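Local coordinates for cortical-lytic enzyme (Clostridium perfringens, PDB 5JIP), which probably acts as a family 25 muramidase, a lysozyme-type hydrolase that cuts the peptidoglycan of the spore cortex during germination, at residues A[259-271]-A[274-288]. Residues are numbered along the deposited sequence; the frame is centred on the assembly and turned at random.
Sequences LNGYNVFVNDNYA and LPRKATKIVIDKSRF
Val266 and Ile283 meet tip to tip in the packed half of this contact, CG2 of the valine 3.8 Å from CD1 of the isoleucine. The same CD1 also rests on Ala271 CB, at 3.7 Å, and on Val264 CG1. Phe288 closes this end: Val266 CB sits over the centre of one ring face as a CH-pi contact, 4.0 Å from the centroid, while Asn269 CB and Tyr270 O lie at the ring edge. In Val264, chi1 of 176° places CG2 anti to the carbonyl carbon, where it meets Leu274 CD2 and, more loosely, Ile281 CG2.

The other half is polar and wetter. Tyr262 and Leu274 form an antiparallel hydrogen-bonded pair, Leu274 N to Tyr262 O 2.8 Å and Tyr262 N to Leu274 O 3.0 Å. Leu259 O lies over one face of the Arg276 guanidinium, toward its rim, and NH1 gives Asn260 OD1 a bent bond (2.9 Å, 143°); the Asn260 amide also pairs with Asn260 of the second subunit. One water joins Asn260 O to Arg276 N and NE; another links Tyr262 OH, itself bonded to Asn254 N, with Arg276 O and Ala278 O.

Strand 259-266 hairpins through a type I' turn into 269-275 and pairs with 296-304; a type I turn, Pro275-Ala278, then crosses to the facing sheet, where 280-284 joins 246-250 in a seven-stranded sandwich with fibronectin type III strand order.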
loop_
_atom_site.group_PDB
_atom_site.type_symbol
_atom_site.label_atom_id
_atom_site.label_comp_id
_atom_site.label_asym_id
_atom_site.label_seq_id
_atom_site.Cartn_x
_atom_site.Cartn_y
_atom_site.Cartn_z
ATOM N N LEU A 259 -7.430 -0.934 -3.134
ATOM C CA LEU A 259 -7.287 -0.570 -1.737
ATOM C C LEU A 259 -5.906 -0.974 -1.226
ATOM O O LEU A 259 -5.398 -2.060 -1.520
ATOM C CB LEU A 259 -8.364 -1.252 -0.914
ATOM C CG LEU A 259 -8.372 -0.930 0.569
ATOM C CD1 LEU A 259 -8.779 0.496 0.812
ATOM C CD2 LEU A 259 -9.290 -1.910 1.244
ATOM N N ASN A 260 -5.292 -0.085 -0.464
ATOM C CA ASN A 260 -3.989 -0.364 0.076
ATOM C C ASN A 260 -3.869 -0.198 1.579
ATOM O O ASN A 260 -2.898 -0.704 2.137
ATOM C CB ASN A 260 -2.939 0.507 -0.606
ATOM C CG ASN A 260 -1.689 -0.266 -0.893
ATOM O OD1 ASN A 260 -1.684 -1.490 -0.777
ATOM N ND2 ASN A 260 -0.610 0.437 -1.254
ATOM N N GLY A 261 -4.813 0.454 2.250
ATOM C CA GLY A 261 -4.772 0.521 3.698
ATOM C C GLY A 261 -5.622 1.658 4.232
ATOM O O GLY A 261 -6.398 2.274 3.510
ATOM N N TYR A 262 -5.418 1.932 5.511
ATOM C CA TYR A 262 -6.165 2.920 6.268
ATOM C C TYR A 262 -5.227 3.618 7.230
ATOM O O TYR A 262 -4.288 3.011 7.757
ATOM C CB TYR A 262 -7.306 2.298 7.094
ATOM C CG TYR A 262 -8.185 1.327 6.375
ATOM C CD1 TYR A 262 -7.814 -0.004 6.240
ATOM C CD2 TYR A 262 -9.427 1.723 5.880
ATOM C CE1 TYR A 262 -8.619 -0.899 5.577
ATOM C CE2 TYR A 262 -10.239 0.847 5.236
ATOM C CZ TYR A 262 -9.861 -0.469 5.100
ATOM O OH TYR A 262 -10.706 -1.323 4.451
ATOM N N ASN A 263 -5.510 4.888 7.470
ATOM C CA ASN A 263 -4.954 5.642 8.583
ATOM C C ASN A 263 -6.078 5.977 9.558
ATOM O O ASN A 263 -7.157 6.422 9.150
ATOM C CB ASN A 263 -4.299 6.943 8.121
ATOM C CG ASN A 263 -3.049 6.709 7.296
ATOM O OD1 ASN A 263 -2.259 5.793 7.568
ATOM N ND2 ASN A 263 -2.891 7.498 6.240
ATOM N N VAL A 264 -5.789 5.809 10.846
ATOM C CA VAL A 264 -6.731 6.076 11.934
ATOM C C VAL A 264 -6.180 7.188 12.809
ATOM O O VAL A 264 -4.964 7.268 13.051
ATOM C CB VAL A 264 -6.994 4.807 12.767
ATOM C CG1 VAL A 264 -7.889 5.114 13.963
ATOM C CG2 VAL A 264 -7.619 3.736 11.873
ATOM N N PHE A 265 -7.084 8.029 13.301
ATOM C CA PHE A 265 -6.717 9.216 14.062
ATOM C C PHE A 265 -7.557 9.331 15.325
ATOM O O PHE A 265 -8.748 8.992 15.321
ATOM C CB PHE A 265 -6.913 10.462 13.232
ATOM C CG PHE A 265 -6.118 10.469 11.941
ATOM C CD1 PHE A 265 -6.622 9.868 10.790
ATOM C CD2 PHE A 265 -4.870 11.082 11.890
ATOM C CE1 PHE A 265 -5.885 9.880 9.601
ATOM C CE2 PHE A 265 -4.113 11.087 10.711
ATOM C CZ PHE A 265 -4.624 10.499 9.566
ATOM N N VAL A 266 -6.926 9.836 16.388
ATOM C CA VAL A 266 -7.592 10.158 17.651
ATOM C C VAL A 266 -7.469 11.663 17.859
ATOM O O VAL A 266 -6.351 12.188 17.975
ATOM C CB VAL A 266 -6.987 9.390 18.838
ATOM C CG1 VAL A 266 -7.649 9.861 20.148
ATOM C CG2 VAL A 266 -7.126 7.883 18.664
ATOM N N ASN A 267 -8.612 12.353 17.899
ATOM C CA ASN A 267 -8.627 13.807 17.938
ATOM C C ASN A 267 -7.622 14.351 16.923
ATOM O O ASN A 267 -6.820 15.232 17.248
ATOM C CB ASN A 267 -8.308 14.319 19.346
ATOM C CG ASN A 267 -9.351 13.918 20.384
ATOM O OD1 ASN A 267 -10.531 13.745 20.070
ATOM N ND2 ASN A 267 -8.917 13.782 21.620
ATOM N N ASP A 268 -7.619 13.797 15.709
ATOM C CA ASP A 268 -6.808 14.259 14.581
ATOM C C ASP A 268 -5.328 13.951 14.741
ATOM O O ASP A 268 -4.528 14.328 13.863
ATOM C CB ASP A 268 -6.973 15.769 14.326
ATOM C CG ASP A 268 -8.413 16.150 13.980
ATOM O OD1 ASP A 268 -9.107 15.355 13.316
ATOM O OD2 ASP A 268 -8.864 17.241 14.386
ATOM N N ASN A 269 -4.925 13.304 15.821
ATOM C CA ASN A 269 -3.564 12.840 15.955
ATOM C C ASN A 269 -3.480 11.444 15.375
ATOM O O ASN A 269 -4.376 10.620 15.575
ATOM C CB ASN A 269 -3.119 12.830 17.416
ATOM C CG ASN A 269 -3.193 14.204 18.045
ATOM O OD1 ASN A 269 -4.008 14.455 18.935
ATOM N ND2 ASN A 269 -2.356 15.105 17.568
ATOM N N TYR A 270 -2.404 11.191 14.652
ATOM C CA TYR A 270 -2.221 9.897 14.013
ATOM C C TYR A 270 -2.135 8.792 15.046
ATOM O O TYR A 270 -1.399 8.890 16.032
ATOM C CB TYR A 270 -0.954 9.936 13.161
ATOM C CG TYR A 270 -0.451 8.626 12.625
ATOM C CD1 TYR A 270 -0.980 8.084 11.457
ATOM C CD2 TYR A 270 0.596 7.955 13.240
ATOM C CE1 TYR A 270 -0.489 6.903 10.942
ATOM C CE2 TYR A 270 1.088 6.765 12.727
ATOM C CZ TYR A 270 0.540 6.253 11.575
ATOM O OH TYR A 270 1.010 5.068 11.058
ATOM N N ALA A 271 -2.868 7.712 14.793
ATOM C CA ALA A 271 -2.849 6.565 15.674
ATOM C C ALA A 271 -2.286 5.309 15.028
ATOM O O ALA A 271 -1.856 4.414 15.755
ATOM C CB ALA A 271 -4.266 6.272 16.193
ATOM N N LEU A 274 -2.976 0.823 8.836
ATOM C CA LEU A 274 -3.360 -0.582 8.709
ATOM C C LEU A 274 -3.283 -1.005 7.246
ATOM O O LEU A 274 -3.445 -0.166 6.351
ATOM C CB LEU A 274 -4.781 -0.824 9.221
ATOM C CG LEU A 274 -5.119 -0.569 10.690
ATOM C CD1 LEU A 274 -4.132 -1.290 11.594
ATOM C CD2 LEU A 274 -5.198 0.912 10.963
ATOM N N PRO A 275 -3.059 -2.289 6.961
ATOM C CA PRO A 275 -3.014 -2.762 5.575
ATOM C C PRO A 275 -4.427 -3.012 5.033
ATOM O O PRO A 275 -5.430 -2.904 5.738
ATOM C CB PRO A 275 -2.206 -4.058 5.678
ATOM C CG PRO A 275 -2.597 -4.592 7.080
ATOM C CD PRO A 275 -2.705 -3.354 7.921
ATOM N N ARG A 276 -4.476 -3.438 3.771
ATOM C CA ARG A 276 -5.722 -3.422 3.000
ATOM C C ARG A 276 -6.789 -4.368 3.549
ATOM O O ARG A 276 -7.989 -4.098 3.377
ATOM C CB ARG A 276 -5.438 -3.759 1.549
ATOM C CG ARG A 276 -4.905 -5.145 1.358
ATOM C CD ARG A 276 -4.494 -5.426 -0.079
ATOM N NE ARG A 276 -3.340 -4.645 -0.528
ATOM C CZ ARG A 276 -2.768 -4.802 -1.724
ATOM N NH1 ARG A 276 -1.728 -4.045 -2.083
ATOM N NH2 ARG A 276 -3.241 -5.726 -2.569
ATOM N N LYS A 277 -6.404 -5.481 4.170
ATOM C CA LYS A 277 -7.403 -6.419 4.700
ATOM C C LYS A 277 -7.856 -6.095 6.125
ATOM O O LYS A 277 -8.755 -6.778 6.645
ATOM C CB LYS A 277 -6.865 -7.839 4.676
ATOM C CG LYS A 277 -6.663 -8.414 3.290
ATOM C CD LYS A 277 -6.132 -9.833 3.391
ATOM C CE LYS A 277 -6.018 -10.494 2.022
ATOM N NZ LYS A 277 -5.290 -9.664 1.034
ATOM N N ALA A 278 -7.283 -5.070 6.749
ATOM C CA ALA A 278 -7.569 -4.755 8.141
ATOM C C ALA A 278 -8.977 -4.209 8.322
ATOM O O ALA A 278 -9.517 -3.520 7.454
ATOM C CB ALA A 278 -6.573 -3.738 8.676
ATOM N N THR A 279 -9.567 -4.538 9.474
ATOM C CA THR A 279 -10.871 -4.014 9.874
ATOM C C THR A 279 -10.900 -3.567 11.334
ATOM O O THR A 279 -11.982 -3.255 11.858
ATOM C CB THR A 279 -11.986 -5.050 9.612
ATOM O OG1 THR A 279 -11.766 -6.235 10.376
ATOM C CG2 THR A 279 -12.048 -5.422 8.140
ATOM N N LYS A 280 -9.752 -3.501 12.006
ATOM C CA LYS A 280 -9.733 -3.074 13.394
ATOM C C LYS A 280 -8.334 -2.608 13.802
ATOM O O LYS A 280 -7.340 -2.894 13.137
ATOM C CB LYS A 280 -10.200 -4.214 14.308
ATOM C CG LYS A 280 -9.340 -5.467 14.236
ATOM C CD LYS A 280 -9.881 -6.541 15.127
ATOM C CE LYS A 280 -9.208 -7.896 14.845
ATOM N NZ LYS A 280 -9.676 -8.898 15.826
ATOM N N ILE A 281 -8.294 -1.838 14.885
ATOM C CA ILE A 281 -7.059 -1.425 15.536
ATOM C C ILE A 281 -7.372 -1.234 17.015
ATOM O O ILE A 281 -8.462 -0.788 17.387
ATOM C CB ILE A 281 -6.459 -0.135 14.926
ATOM C CG1 ILE A 281 -5.098 0.172 15.556
ATOM C CG2 ILE A 281 -7.394 1.025 15.131
ATOM C CD1 ILE A 281 -4.352 1.417 14.996
ATOM N N VAL A 282 -6.427 -1.605 17.861
ATOM C CA VAL A 282 -6.526 -1.370 19.293
ATOM C C VAL A 282 -5.532 -0.276 19.616
ATOM O O VAL A 282 -4.347 -0.406 19.301
ATOM C CB VAL A 282 -6.231 -2.641 20.098
ATOM C CG1 VAL A 282 -6.511 -2.397 21.581
ATOM C CG2 VAL A 282 -7.015 -3.821 19.535
ATOM N N ILE A 283 -6.008 0.800 20.222
ATOM C CA ILE A 283 -5.219 2.008 20.430
ATOM C C ILE A 283 -5.005 2.194 21.922
ATOM O O ILE A 283 -5.969 2.199 22.698
ATOM C CB ILE A 283 -5.905 3.247 19.839
ATOM C CG1 ILE A 283 -6.114 3.063 18.339
ATOM C CG2 ILE A 283 -5.090 4.501 20.126
ATOM C CD1 ILE A 283 -6.918 4.191 17.719
ATOM N N ASP A 284 -3.745 2.393 22.308
ATOM C CA ASP A 284 -3.380 2.683 23.688
ATOM C C ASP A 284 -3.677 4.147 24.001
ATOM O O ASP A 284 -3.089 5.051 23.393
ATOM C CB ASP A 284 -1.898 2.346 23.892
ATOM C CG ASP A 284 -1.478 2.378 25.344
ATOM O OD1 ASP A 284 -1.995 3.224 26.098
ATOM O OD2 ASP A 284 -0.621 1.557 25.729
ATOM N N LYS A 285 -4.582 4.378 24.970
ATOM C CA LYS A 285 -5.049 5.731 25.281
ATOM C C LYS A 285 -3.949 6.628 25.820
ATOM O O LYS A 285 -4.025 7.856 25.664
ATOM C CB LYS A 285 -6.171 5.678 26.311
ATOM C CG LYS A 285 -7.512 5.299 25.761
ATOM C CD LYS A 285 -8.496 5.034 26.895
ATOM C CE LYS A 285 -8.913 6.325 27.568
ATOM N NZ LYS A 285 -9.969 6.100 28.593
ATOM N N SER A 286 -2.950 6.042 26.481
ATOM C CA SER A 286 -1.906 6.828 27.128
ATOM C C SER A 286 -1.068 7.606 26.132
ATOM O O SER A 286 -0.382 8.552 26.523
ATOM C CB SER A 286 -1.001 5.912 27.938
ATOM O OG SER A 286 -0.281 5.064 27.080
ATOM N N ARG A 287 -1.097 7.236 24.858
ATOM C CA ARG A 287 -0.326 7.967 23.865
ATOM C C ARG A 287 -0.956 9.289 23.485
ATOM O O ARG A 287 -0.345 10.035 22.715
ATOM C CB ARG A 287 -0.138 7.123 22.599
ATOM C CG ARG A 287 0.755 5.916 22.829
ATOM C CD ARG A 287 1.050 5.175 21.547
ATOM N NE ARG A 287 1.776 3.939 21.815
ATOM C CZ ARG A 287 1.998 2.979 20.915
ATOM N NH1 ARG A 287 1.553 3.107 19.664
ATOM N NH2 ARG A 287 2.666 1.885 21.275
ATOM N N PHE A 288 -2.144 9.603 24.007
ATOM C CA PHE A 288 -2.875 10.800 23.624
ATOM C C PHE A 288 -3.338 11.560 24.859
ATOM O O PHE A 288 -3.624 10.960 25.902
ATOM C CB PHE A 288 -4.083 10.438 22.756
ATOM C CG PHE A 288 -3.718 9.620 21.565
ATOM C CD1 PHE A 288 -3.370 10.229 20.383
ATOM C CD2 PHE A 288 -3.677 8.244 21.650
ATOM C CE1 PHE A 288 -3.003 9.477 19.303
ATOM C CE2 PHE A 288 -3.314 7.490 20.584
ATOM C CZ PHE A 288 -2.972 8.102 19.402
HETATM O O HOH W 1 -2.099 -3.311 1.869
HETATM O O HOH W 2 -10.156 -3.867 4.868
#